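Local coordinates for protein putative aldehyde dehydrogenase AldY (Bacillus subtilis, PDB 4DNG) that probably oxidises aldehydes to carboxylates with NAD+ as electron acceptor and may help protect cells against stress from ethanol and related compounds, at residues L159-R162 with S163-A167; G236-I239 with G240-A243. All coordinates share one frame; numbering follows the deposited sequence.

Interaction 1. Residues L159-R162 with S163-A167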
# COMPACT_ATOMS: atom_id res chain seq x y z
N LEU A 159 -2.29 -8.02 -19.21
CA LEU A 159 -2.46 -7.73 -17.78
C LEU A 159 -1.87 -8.81 -16.88
O LEU A 159 -1.25 -8.49 -15.89
CB LEU A 159 -3.94 -7.48 -17.42
CG LEU A 159 -4.59 -6.21 -17.99
CD1 LEU A 159 -6.03 -6.05 -17.53
CD2 LEU A 159 -3.79 -4.95 -17.66
N SER A 160 -2.10 -10.07 -17.21
CA SER A 160 -1.44 -11.18 -16.56
C SER A 160 0.09 -10.98 -16.55
O SER A 160 0.73 -11.01 -15.49
CB SER A 160 -1.81 -12.51 -17.26
OG SER A 160 -3.21 -12.77 -17.14
N MET A 161 0.68 -10.75 -17.72
CA MET A 161 2.14 -10.65 -17.79
C MET A 161 2.62 -9.38 -17.06
O MET A 161 3.76 -9.32 -16.57
CB MET A 161 2.58 -10.64 -19.25
CG MET A 161 4.07 -10.61 -19.46
SD MET A 161 4.66 -12.21 -18.94
CE MET A 161 4.21 -13.19 -20.37
N ARG A 162 1.75 -8.39 -16.94
CA ARG A 162 2.11 -7.18 -16.18
C ARG A 162 2.39 -7.53 -14.72
O ARG A 162 3.05 -6.76 -14.03
CB ARG A 162 1.04 -6.10 -16.30
CG ARG A 162 1.53 -4.72 -15.92
CD ARG A 162 0.37 -3.78 -15.67
NE ARG A 162 -0.45 -4.25 -14.55
CZ ARG A 162 -1.70 -3.86 -14.34
NH1 ARG A 162 -2.39 -4.34 -13.30
NH2 ARG A 162 -2.28 -3.00 -15.16
N SER A 163 1.94 -8.69 -14.26
CA SER A 163 2.27 -9.11 -12.91
C SER A 163 3.22 -10.28 -12.87
O SER A 163 4.07 -10.39 -11.98
CB SER A 163 1.02 -9.42 -12.09
OG SER A 163 0.20 -8.27 -12.06
N ILE A 164 3.05 -11.19 -13.82
CA ILE A 164 3.89 -12.37 -13.86
C ILE A 164 5.38 -12.00 -14.04
O ILE A 164 6.24 -12.43 -13.27
CB ILE A 164 3.39 -13.36 -14.92
CG1 ILE A 164 2.06 -13.98 -14.45
CG2 ILE A 164 4.45 -14.40 -15.22
CD1 ILE A 164 1.24 -14.66 -15.53
N ALA A 165 5.67 -11.14 -15.01
CA ALA A 165 7.08 -10.94 -15.40
C ALA A 165 7.95 -10.19 -14.36
O ALA A 165 9.05 -10.64 -14.04
CB ALA A 165 7.19 -10.32 -16.80
N PRO A 166 7.46 -9.06 -13.82
CA PRO A 166 8.21 -8.47 -12.69
C PRO A 166 8.33 -9.40 -11.48
O PRO A 166 9.40 -9.50 -10.88
CB PRO A 166 7.38 -7.23 -12.32
CG PRO A 166 6.13 -7.30 -13.15
CD PRO A 166 6.44 -8.15 -14.34
N ALA A 167 7.25 -10.09 -11.14
CA ALA A 167 7.28 -11.04 -10.03
C ALA A 167 8.45 -12.01 -10.17
O ALA A 167 9.30 -12.12 -9.28
CB ALA A 167 5.98 -11.81 -9.97
O HOH W 1 -1.24 -6.79 -13.73
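Met161 reaches Ala165 because its CG stands anti to the backbone N (chi1 -177°) and the chain then bends at both chi2 and chi3, which brings SD alongside the methyl of Ala165, SD to CB 3.8 Å, with the CG2 branch of Ile164 more loosely beside it. Ile164 CG1 is anti to its carbonyl carbon (chi1 -70°), beside the backbone N, which lays CD1 4.1 Å from Ser160 CB. The backbone under these side chains is a kinked helix. Ser160 O takes two donors: Ile164 N at 2.9 Å, lying in the carbonyl plane, and Ser163 N, well above it. Ser163 N thus turns to Ser160 O rather than to Leu159 O, 3.6 Å from it; a water donates to Leu159 O and is hydrogen-bonded to Ser163 OG at 2.7 Å, linking that carbonyl to the serine side chain. One turn on, Pro166 has no N-H to offer Arg162 O, and its CG sits against that oxygen instead; Ala165 N still bonds to Met161 O.

The polar side chains find partners elsewhere in the chain: Ser160 OG bonds to Ser151 and His176, Ser163 OG to Ser228, and Arg162 makes a weak, long ion pair with Glu253, a predicted active-site residue. Helix 156-169 is the crossover between parallel strands 135-150 and 173-177, with Ile190 of helix 183-196 against Ser160, Met161 and Ile164, helix 98-118 over Met161 and Ala165, helix 462-468 on Pro166, and strand 226-231 beside Leu159 and Arg162.

Interaction 2. Residues G236-I239 with G240-A243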
# COMPACT_ATOMS: atom_id res chain seq x y z
N GLY A 236 -12.90 -4.99 -6.01
CA GLY A 236 -11.81 -4.20 -5.42
C GLY A 236 -12.00 -3.91 -3.93
O GLY A 236 -11.11 -4.18 -3.13
N ARG A 237 -13.16 -3.38 -3.55
CA ARG A 237 -13.38 -3.06 -2.15
C ARG A 237 -13.29 -4.33 -1.30
O ARG A 237 -12.75 -4.31 -0.19
CB ARG A 237 -14.72 -2.34 -1.95
CG ARG A 237 -14.87 -1.07 -2.78
CD ARG A 237 -16.12 -0.26 -2.47
NE ARG A 237 -15.72 1.12 -2.48
CZ ARG A 237 -16.03 2.00 -3.42
NH1 ARG A 237 -15.55 3.22 -3.32
NH2 ARG A 237 -16.84 1.66 -4.40
N HIS A 238 -13.80 -5.43 -1.84
CA HIS A 238 -13.79 -6.72 -1.18
C HIS A 238 -12.36 -7.20 -1.00
O HIS A 238 -12.00 -7.73 0.05
CB HIS A 238 -14.63 -7.70 -2.02
CG HIS A 238 -14.85 -9.07 -1.40
ND1 HIS A 238 -15.74 -9.29 -0.42
CD2 HIS A 238 -14.29 -10.32 -1.72
CE1 HIS A 238 -15.72 -10.60 -0.09
NE2 HIS A 238 -14.85 -11.22 -0.90
N ILE A 239 -11.52 -7.02 -2.01
CA ILE A 239 -10.11 -7.34 -1.87
C ILE A 239 -9.43 -6.40 -0.86
O ILE A 239 -8.70 -6.85 0.02
CB ILE A 239 -9.39 -7.25 -3.23
CG1 ILE A 239 -9.93 -8.33 -4.13
CG2 ILE A 239 -7.86 -7.33 -3.03
CD1 ILE A 239 -9.63 -8.12 -5.59
N GLY A 240 -9.70 -5.11 -0.99
CA GLY A 240 -9.09 -4.11 -0.11
C GLY A 240 -9.32 -4.37 1.36
O GLY A 240 -8.45 -4.16 2.20
N GLU A 241 -10.50 -4.86 1.67
CA GLU A 241 -10.84 -5.14 3.05
C GLU A 241 -10.09 -6.38 3.54
O GLU A 241 -9.49 -6.37 4.62
CB GLU A 241 -12.36 -5.28 3.14
CG GLU A 241 -12.95 -6.09 4.27
CD GLU A 241 -14.32 -6.61 3.88
OE1 GLU A 241 -15.32 -6.27 4.55
OE2 GLU A 241 -14.40 -7.33 2.86
N ILE A 242 -10.07 -7.43 2.72
CA ILE A 242 -9.44 -8.68 3.12
C ILE A 242 -7.94 -8.50 3.20
O ILE A 242 -7.31 -8.94 4.16
CB ILE A 242 -9.77 -9.85 2.18
CG1 ILE A 242 -11.20 -10.33 2.42
CG2 ILE A 242 -8.79 -11.01 2.35
CD1 ILE A 242 -11.88 -10.88 1.19
N ALA A 243 -7.37 -7.86 2.19
CA ALA A 243 -5.93 -7.66 2.13
C ALA A 243 -5.48 -6.61 3.14
O ALA A 243 -4.43 -6.74 3.76
CB ALA A 243 -5.51 -7.30 0.71
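Ile242 lays its CD1 methyl over one face of the His238 imidazole, a CH-pi contact 3.9 Å from the ring centroid and 23° off the normal, with the methyl displaced toward the rim on the CD2 and NE2 side. CG of His238 is anti to its backbone N (chi1 -174°), which carries the ring along the flank of the helix to the residue one turn on. Its polar end is satisfied from elsewhere: NE2 is hydrogen-bonded to Asp216 OD2. ND1 lies 4.0 Å from Glu241 OE2, too far for a bond, with ring and carboxylate planes steeply turned against each other; the acid might still favour a positive charge on the imidazole. The other carboxylate oxygen, Glu241 OE1, forms a salt bridge with Arg245 of the second subunit, so the Glu241 side of the helix takes part in the subunit contact.

Down the backbone, all four carbonyls of 236-239 receive an N-H from the next turn. Gly240 N meets Gly236 O at 2.7 Å, and Ala243 N meets Ile239 O at the same length, both donors approaching nearly head-on to the carbonyl. Glu241 N to Arg237 O is more bent, 147° at the hydrogen, and Ile242 N to His238 O is weak at 3.3 Å. Ile239 turns to the inner side, against Ile227 and Phe229 of strand 226-231, while Leu219 of helix 217-220 touches His238, Ile239 and Ile242.

Gly236 ends the segment 231-236 that probably binds NAD+, as in related aldehyde dehydrogenases. Strand 226-231 and helix 233-246, joined by a tight turn and carrying the GxxxxG glycines Gly231 and Gly236, lead to parallel strand 249-254, a beta-alpha-beta unit of the family's Rossmann-like cofactor domain.

Both contacts lie within helices that cross over between parallel strands of one mixed sheet, 156-169 for interaction 1 and 233-246 for interaction 2, and strand 226-231 touches side chains of both. Their centres are 20 Å apart and they do not touch. Interaction 1 is the more deeply buried: its helix is kinked, its water and hydroxyls are tied up inside the chain, and Arg162 comes near the predicted active-site Glu253. Interaction 2 is only partly buried; regular helical bonding runs through it, its apolar side faces the sheet, and its charged side reaches the second subunit. At its start lies the probable NAD+ site.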